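Local atomic coordinates of esterase (Rhizomucor miehei, PDB entry 4WY5), a protein that probably hydrolyses carboxylic ester bonds, as a fungal carboxylesterase of the alpha/beta hydrolase fold. Residues T64-E76 with T107-Y119. Numbering follows the deposited sequence.
Sequences TLKLTIVRPPGTE and TVKANVVTVFVDY
Strands 64-71 and 113-117 run antiparallel, their axes 4.7 Å apart at closest, and T68 pairs with F116 and V70 with T114 through two backbone hydrogen bonds each; D118 N donates to K66 O at 3.3 Å, in the inverse gamma turn centred on D118. On one face of the sheet, L67 sets CD1 against V115 CG1 and CD2 against V117 CG2, the latter pair 4.1 Å apart, while I69 CG2 meets V113 CG1 at 3.9 Å. The other methyl of V113, CG2, lies over one face of the R71 guanidinium, 3.4 Å from NH2. R71 starts out extended and bends at chi3 (-74°), which helps bring this group back across the valine; its NH1 bonds to Q78 O and weakly to T75 O, and NH2 to N149 O, so three carbonyls hold the guanidinium. On the opposite sheet face, T68 CB packs on F116 CB at 4.0 Å, and T68 OG1 turns to D55. The V70 side chain crosses that of T107 at about a right angle; T107 OG1 takes a 2.6 Å hydrogen bond from T114 OG1, tying helix 100-110 to the strand that follows it. P72 CG rests 3.6 Å from N111 OD1. In the 1-2-4-3-5-6-7-8 sheet of the alpha/beta hydrolase fold, antiparallel 63-71 lies between 52-60 and 113-117, 80-86 borders 113-117 beyond, and W140 of helix 129-143 touches L67.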
ATOM      1  N   THR A  64     -23.224 -28.038  -9.820  1.00 33.54           N
ATOM      2  CA  THR A  64     -23.755 -27.934  -8.461  1.00 35.75           C
ATOM      3  C   THR A  64     -22.683 -27.313  -7.570  1.00 33.64           C
ATOM      4  O   THR A  64     -21.525 -27.728  -7.592  1.00 36.92           O
ATOM      5  CB  THR A  64     -24.221 -29.307  -7.902  1.00 38.53           C
ATOM      6  OG1 THR A  64     -23.106 -30.205  -7.804  1.00 37.19           O
ATOM      7  CG2 THR A  64     -25.297 -29.922  -8.817  1.00 34.18           C
ATOM      8  N   LEU A  65     -23.076 -26.291  -6.818  1.00 32.42           N
ATOM      9  CA  LEU A  65     -22.144 -25.491  -6.038  1.00 26.41           C
ATOM     10  C   LEU A  65     -22.478 -25.499  -4.556  1.00 29.63           C
ATOM     11  O   LEU A  65     -23.640 -25.676  -4.167  1.00 33.81           O
ATOM     12  CB  LEU A  65     -22.161 -24.043  -6.535  1.00 29.07           C
ATOM     13  CG  LEU A  65     -21.968 -23.799  -8.031  1.00 31.77           C
ATOM     14  CD1 LEU A  65     -22.304 -22.358  -8.345  1.00 26.50           C
ATOM     15  CD2 LEU A  65     -20.532 -24.093  -8.417  1.00 30.52           C
ATOM     16  N   LYS A  66     -21.456 -25.291  -3.732  1.00 24.66           N
ATOM     17  CA  LYS A  66     -21.650 -25.027  -2.312  1.00 29.81           C
ATOM     18  C   LYS A  66     -21.112 -23.637  -1.979  1.00 29.67           C
ATOM     19  O   LYS A  66     -19.967 -23.316  -2.311  1.00 27.84           O
ATOM     20  CB  LYS A  66     -20.968 -26.094  -1.451  1.00 31.89           C
ATOM     21  CG  LYS A  66     -21.425 -26.092   0.018  1.00 38.24           C
ATOM     22  CD  LYS A  66     -20.615 -27.091   0.816  1.00 42.97           C
ATOM     23  CE  LYS A  66     -20.326 -28.316  -0.050  1.00 50.53           C
ATOM     24  NZ  LYS A  66     -19.230 -29.176   0.493  1.00 57.30           N
ATOM     25  N   LEU A  67     -21.938 -22.824  -1.320  1.00 29.84           N
ATOM     26  CA  LEU A  67     -21.594 -21.433  -1.026  1.00 26.44           C
ATOM     27  C   LEU A  67     -21.761 -21.104   0.461  1.00 30.36           C
ATOM     28  O   LEU A  67     -22.574 -21.710   1.158  1.00 31.51           O
ATOM     29  CB  LEU A  67     -22.464 -20.470  -1.846  1.00 26.18           C
ATOM     30  CG  LEU A  67     -22.544 -20.640  -3.362  1.00 21.85           C
ATOM     31  CD1 LEU A  67     -23.468 -19.609  -3.965  1.00 27.96           C
ATOM     32  CD2 LEU A  67     -21.180 -20.569  -3.994  1.00 26.45           C
ATOM     33  N   THR A  68     -20.973 -20.153   0.947  1.00 27.77           N
ATOM     34  CA  THR A  68     -21.195 -19.609   2.278  1.00 29.51           C
ATOM     35  C   THR A  68     -21.419 -18.108   2.134  1.00 28.79           C
ATOM     36  O   THR A  68     -20.655 -17.419   1.457  1.00 26.93           O
ATOM     37  CB  THR A  68     -20.011 -19.920   3.237  1.00 35.09           C
ATOM     38  OG1 THR A  68     -19.940 -21.337   3.453  1.00 30.40           O
ATOM     39  CG2 THR A  68     -20.195 -19.242   4.586  1.00 28.86           C
ATOM     40  N   ILE A  69     -22.500 -17.616   2.735  1.00 31.42           N
ATOM     41  CA  ILE A  69     -22.887 -16.217   2.614  1.00 30.80           C
ATOM     42  C   ILE A  69     -22.731 -15.522   3.961  1.00 31.03           C
ATOM     43  O   ILE A  69     -23.324 -15.929   4.948  1.00 33.75           O
ATOM     44  CB  ILE A  69     -24.341 -16.073   2.107  1.00 35.05           C
ATOM     45  CG1 ILE A  69     -24.452 -16.575   0.662  1.00 29.59           C
ATOM     46  CG2 ILE A  69     -24.764 -14.610   2.123  1.00 32.77           C
ATOM     47  CD1 ILE A  69     -25.169 -17.869   0.516  1.00 36.52           C
ATOM     48  N   VAL A  70     -21.952 -14.449   3.987  1.00 31.97           N
ATOM     49  CA  VAL A  70     -21.527 -13.832   5.240  1.00 23.21           C
ATOM     50  C   VAL A  70     -21.911 -12.353   5.201  1.00 24.90           C
ATOM     51  O   VAL A  70     -21.689 -11.698   4.184  1.00 25.73           O
ATOM     52  CB  VAL A  70     -19.990 -14.013   5.422  1.00 26.92           C
ATOM     53  CG1 VAL A  70     -19.555 -13.659   6.789  1.00 23.80           C
ATOM     54  CG2 VAL A  70     -19.575 -15.457   5.154  1.00 28.84           C
ATOM     55  N   ARG A  71     -22.485 -11.832   6.291  1.00 25.74           N
ATOM     56  CA  ARG A  71     -23.077 -10.480   6.317  1.00 25.22           C
ATOM     57  C   ARG A  71     -22.904  -9.825   7.709  1.00 25.87           C
ATOM     58  O   ARG A  71     -22.850 -10.529   8.715  1.00 28.38           O
ATOM     59  CB  ARG A  71     -24.576 -10.563   5.925  1.00 29.65           C
ATOM     60  CG  ARG A  71     -25.320  -9.213   5.895  1.00 36.95           C
ATOM     61  CD  ARG A  71     -26.852  -9.276   5.732  1.00 30.75           C
ATOM     62  NE  ARG A  71     -27.240  -9.616   4.363  1.00 35.99           N
ATOM     63  CZ  ARG A  71     -27.653  -8.743   3.441  1.00 28.14           C
ATOM     64  NH1 ARG A  71     -27.742  -7.450   3.708  1.00 26.23           N
ATOM     65  NH2 ARG A  71     -27.979  -9.179   2.234  1.00 35.67           N
ATOM     66  N   PRO A  72     -22.812  -8.481   7.783  1.00 27.79           N
ATOM     67  CA  PRO A  72     -22.683  -7.917   9.138  1.00 29.85           C
ATOM     68  C   PRO A  72     -24.030  -7.854   9.881  1.00 31.45           C
ATOM     69  O   PRO A  72     -25.083  -7.811   9.225  1.00 29.38           O
ATOM     70  CB  PRO A  72     -22.129  -6.501   8.889  1.00 25.16           C
ATOM     71  CG  PRO A  72     -21.776  -6.445   7.409  1.00 26.76           C
ATOM     72  CD  PRO A  72     -22.658  -7.443   6.744  1.00 22.77           C
ATOM     73  N   PRO A  73     -23.995  -7.856  11.229  1.00 30.82           N
ATOM     74  CA  PRO A  73     -25.208  -7.775  12.075  1.00 34.59           C
ATOM     75  C   PRO A  73     -25.955  -6.456  11.928  1.00 32.51           C
ATOM     76  O   PRO A  73     -25.322  -5.394  11.887  1.00 29.73           O
ATOM     77  CB  PRO A  73     -24.682  -7.910  13.519  1.00 33.41           C
ATOM     78  CG  PRO A  73     -23.183  -7.908  13.439  1.00 36.02           C
ATOM     79  CD  PRO A  73     -22.751  -8.043  12.003  1.00 30.14           C
ATOM     80  N   GLY A  74     -27.283  -6.532  11.844  1.00 32.42           N
ATOM     81  CA  GLY A  74     -28.117  -5.344  11.749  1.00 29.24           C
ATOM     82  C   GLY A  74     -28.239  -4.787  10.335  1.00 32.48           C
ATOM     83  O   GLY A  74     -28.695  -3.655  10.153  1.00 33.72           O
ATOM     84  N   THR A  75     -27.834  -5.575   9.337  1.00 26.30           N
ATOM     85  CA  THR A  75     -27.875  -5.141   7.938  1.00 27.50           C
ATOM     86  C   THR A  75     -28.738  -6.042   7.058  1.00 30.00           C
ATOM     87  O   THR A  75     -28.745  -5.891   5.818  1.00 27.65           O
ATOM     88  CB  THR A  75     -26.458  -5.099   7.300  1.00 32.42           C
ATOM     89  OG1 THR A  75     -25.953  -6.440   7.148  1.00 23.47           O
ATOM     90  CG2 THR A  75     -25.498  -4.257   8.152  1.00 26.14           C
ATOM     91  N   GLU A  76     -29.450  -6.979   7.686  1.00 28.55           N
ATOM     92  CA  GLU A  76     -30.234  -7.976   6.952  1.00 30.94           C
ATOM     93  C   GLU A  76     -31.253  -7.333   6.007  1.00 28.50           C
ATOM     94  O   GLU A  76     -31.454  -7.830   4.896  1.00 27.74           O
ATOM     95  CB  GLU A  76     -30.966  -8.916   7.926  1.00 28.86           C
ATOM     96  CG  GLU A  76     -30.077  -9.733   8.879  1.00 28.10           C
ATOM     97  CD  GLU A  76     -29.865  -9.045  10.230  1.00 35.62           C
ATOM     98  OE1 GLU A  76     -29.673  -7.802  10.254  1.00 33.24           O
ATOM     99  OE2 GLU A  76     -29.920  -9.743  11.272  1.00 29.03           O
ATOM    100  N   THR A 107     -15.561  -8.373   5.696  1.00 20.66           N
ATOM    101  CA  THR A 107     -17.019  -8.275   5.657  1.00 22.08           C
ATOM    102  C   THR A 107     -17.551  -7.125   6.528  1.00 23.09           C
ATOM    103  O   THR A 107     -18.290  -6.277   6.031  1.00 20.71           O
ATOM    104  CB  THR A 107     -17.679  -9.614   6.082  1.00 21.49           C
ATOM    105  OG1 THR A 107     -17.363 -10.628   5.116  1.00 23.84           O
ATOM    106  CG2 THR A 107     -19.204  -9.472   6.197  1.00 22.28           C
ATOM    107  N   VAL A 108     -17.178  -7.074   7.809  1.00 21.48           N
ATOM    108  CA  VAL A 108     -17.720  -6.017   8.667  1.00 22.13           C
ATOM    109  C   VAL A 108     -17.055  -4.634   8.447  1.00 26.19           C
ATOM    110  O   VAL A 108     -17.734  -3.617   8.588  1.00 27.22           O
ATOM    111  CB  VAL A 108     -17.653  -6.404  10.181  1.00 26.21           C
ATOM    112  CG1 VAL A 108     -18.004  -7.873  10.361  1.00 25.29           C
ATOM    113  CG2 VAL A 108     -16.290  -6.116  10.792  1.00 33.50           C
ATOM    114  N   LYS A 109     -15.757  -4.585   8.099  1.00 22.33           N
ATOM    115  CA  LYS A 109     -15.064  -3.298   7.882  1.00 23.65           C
ATOM    116  C   LYS A 109     -15.470  -2.630   6.566  1.00 22.63           C
ATOM    117  O   LYS A 109     -15.544  -1.411   6.492  1.00 21.13           O
ATOM    118  CB  LYS A 109     -13.535  -3.473   7.895  1.00 24.54           C
ATOM    119  CG  LYS A 109     -12.960  -3.848   9.247  1.00 25.89           C
ATOM    120  CD  LYS A 109     -11.455  -4.120   9.181  1.00 27.73           C
ATOM    121  CE  LYS A 109     -10.929  -4.594  10.537  1.00 27.65           C
ATOM    122  NZ  LYS A 109     -11.042  -3.582  11.637  1.00 26.70           N
ATOM    123  N   ALA A 110     -15.705  -3.416   5.516  1.00 23.02           N
ATOM    124  CA  ALA A 110     -16.154  -2.831   4.246  1.00 25.46           C
ATOM    125  C   ALA A 110     -17.681  -2.674   4.204  1.00 22.56           C
ATOM    126  O   ALA A 110     -18.206  -1.893   3.395  1.00 17.09           O
ATOM    127  CB  ALA A 110     -15.682  -3.677   3.062  1.00 21.92           C
ATOM    128  N   ASN A 111     -18.365  -3.396   5.098  1.00 20.98           N
ATOM    129  CA  ASN A 111     -19.836  -3.425   5.168  1.00 23.45           C
ATOM    130  C   ASN A 111     -20.412  -4.031   3.891  1.00 23.17           C
ATOM    131  O   ASN A 111     -21.098  -3.350   3.131  1.00 26.54           O
ATOM    132  CB  ASN A 111     -20.424  -2.018   5.412  1.00 19.50           C
ATOM    133  CG  ASN A 111     -21.841  -2.054   5.996  1.00 29.80           C
ATOM    134  OD1 ASN A 111     -22.165  -2.923   6.805  1.00 35.79           O
ATOM    135  ND2 ASN A 111     -22.682  -1.093   5.601  1.00 21.14           N
ATOM    136  N   VAL A 112     -20.118  -5.309   3.646  1.00 23.57           N
ATOM    137  CA  VAL A 112     -20.587  -5.977   2.432  1.00 21.07           C
ATOM    138  C   VAL A 112     -21.180  -7.364   2.689  1.00 24.66           C
ATOM    139  O   VAL A 112     -21.087  -7.891   3.790  1.00 23.42           O
ATOM    140  CB  VAL A 112     -19.448  -6.142   1.419  1.00 24.36           C
ATOM    141  CG1 VAL A 112     -18.879  -4.759   1.010  1.00 21.56           C
ATOM    142  CG2 VAL A 112     -18.353  -7.028   2.001  1.00 21.22           C
ATOM    143  N   VAL A 113     -21.757  -7.960   1.646  1.00 24.39           N
ATOM    144  CA  VAL A 113     -22.100  -9.376   1.657  1.00 25.26           C
ATOM    145  C   VAL A 113     -20.995 -10.187   0.956  1.00 24.93           C
ATOM    146  O   VAL A 113     -20.745 -10.012  -0.246  1.00 22.90           O
ATOM    147  CB  VAL A 113     -23.455  -9.640   0.949  1.00 26.54           C
ATOM    148  CG1 VAL A 113     -23.716 -11.130   0.835  1.00 23.20           C
ATOM    149  CG2 VAL A 113     -24.598  -8.947   1.697  1.00 27.11           C
ATOM    150  N   THR A 114     -20.343 -11.079   1.701  1.00 24.60           N
ATOM    151  CA  THR A 114     -19.264 -11.899   1.151  1.00 20.60           C
ATOM    152  C   THR A 114     -19.790 -13.274   0.772  1.00 21.90           C
ATOM    153  O   THR A 114     -20.347 -13.985   1.612  1.00 26.50           O
ATOM    154  CB  THR A 114     -18.093 -12.087   2.162  1.00 19.70           C
ATOM    155  OG1 THR A 114     -17.511 -10.822   2.489  1.00 19.46           O
ATOM    156  CG2 THR A 114     -17.007 -13.010   1.581  1.00 21.77           C
ATOM    157  N   VAL A 115     -19.602 -13.654  -0.488  1.00 24.27           N
ATOM    158  CA  VAL A 115     -19.957 -14.996  -0.944  1.00 24.38           C
ATOM    159  C   VAL A 115     -18.679 -15.820  -1.040  1.00 24.55           C
ATOM    160  O   VAL A 115     -17.828 -15.566  -1.894  1.00 21.88           O
ATOM    161  CB  VAL A 115     -20.680 -14.983  -2.320  1.00 24.02           C
ATOM    162  CG1 VAL A 115     -21.042 -16.412  -2.758  1.00 20.50           C
ATOM    163  CG2 VAL A 115     -21.929 -14.066  -2.293  1.00 23.34           C
ATOM    164  N   PHE A 116     -18.533 -16.776  -0.129  1.00 24.23           N
ATOM    165  CA  PHE A 116     -17.373 -17.651  -0.094  1.00 22.79           C
ATOM    166  C   PHE A 116     -17.641 -18.890  -0.956  1.00 25.24           C
ATOM    167  O   PHE A 116     -18.528 -19.690  -0.641  1.00 24.10           O
ATOM    168  CB  PHE A 116     -17.065 -18.059   1.352  1.00 25.54           C
ATOM    169  CG  PHE A 116     -15.756 -18.795   1.522  1.00 25.30           C
ATOM    170  CD1 PHE A 116     -15.701 -20.179   1.394  1.00 26.38           C
ATOM    171  CD2 PHE A 116     -14.586 -18.107   1.851  1.00 25.10           C
ATOM    172  CE1 PHE A 116     -14.484 -20.873   1.555  1.00 25.10           C
ATOM    173  CE2 PHE A 116     -13.363 -18.790   2.016  1.00 25.76           C
ATOM    174  CZ  PHE A 116     -13.318 -20.173   1.870  1.00 21.20           C
ATOM    175  N   VAL A 117     -16.859 -19.064  -2.025  1.00 24.00           N
ATOM    176  CA  VAL A 117     -17.068 -20.180  -2.950  1.00 23.02           C
ATOM    177  C   VAL A 117     -16.191 -21.377  -2.608  1.00 23.26           C
ATOM    178  O   VAL A 117     -14.965 -21.336  -2.765  1.00 22.44           O
ATOM    179  CB  VAL A 117     -16.784 -19.779  -4.409  1.00 21.73           C
ATOM    180  CG1 VAL A 117     -17.029 -20.963  -5.331  1.00 16.20           C
ATOM    181  CG2 VAL A 117     -17.667 -18.599  -4.807  1.00 24.90           C
ATOM    182  N   ASP A 118     -16.829 -22.449  -2.146  1.00 25.77           N
ATOM    183  CA  ASP A 118     -16.132 -23.669  -1.737  1.00 28.05           C
ATOM    184  C   ASP A 118     -15.876 -24.545  -2.976  1.00 26.75           C
ATOM    185  O   ASP A 118     -16.576 -25.539  -3.228  1.00 26.02           O
ATOM    186  CB  ASP A 118     -16.951 -24.409  -0.664  1.00 26.35           C
ATOM    187  CG  ASP A 118     -16.191 -25.586  -0.035  1.00 37.76           C
ATOM    188  OD1 ASP A 118     -14.953 -25.733  -0.240  1.00 33.99           O
ATOM    189  OD2 ASP A 118     -16.846 -26.368   0.689  1.00 40.66           O
ATOM    190  N   TYR A 119     -14.865 -24.152  -3.749  1.00 23.90           N
ATOM    191  CA  TYR A 119     -14.602 -24.762  -5.049  1.00 24.40           C
ATOM    192  C   TYR A 119     -13.983 -26.151  -4.900  1.00 25.99           C
ATOM    193  O   TYR A 119     -13.535 -26.536  -3.812  1.00 24.00           O
ATOM    194  CB  TYR A 119     -13.706 -23.839  -5.901  1.00 24.60           C
ATOM    195  CG  TYR A 119     -12.338 -23.501  -5.319  1.00 22.90           C
ATOM    196  CD1 TYR A 119     -11.233 -24.292  -5.601  1.00 23.08           C
ATOM    197  CD2 TYR A 119     -12.147 -22.371  -4.517  1.00 18.17           C
ATOM    198  CE1 TYR A 119      -9.975 -23.987  -5.089  1.00 19.27           C
ATOM    199  CE2 TYR A 119     -10.905 -22.062  -3.998  1.00 16.28           C
ATOM    200  CZ  TYR A 119      -9.814 -22.874  -4.297  1.00 20.58           C
ATOM    201  OH  TYR A 119      -8.557 -22.588  -3.798  1.00 19.03           O
TER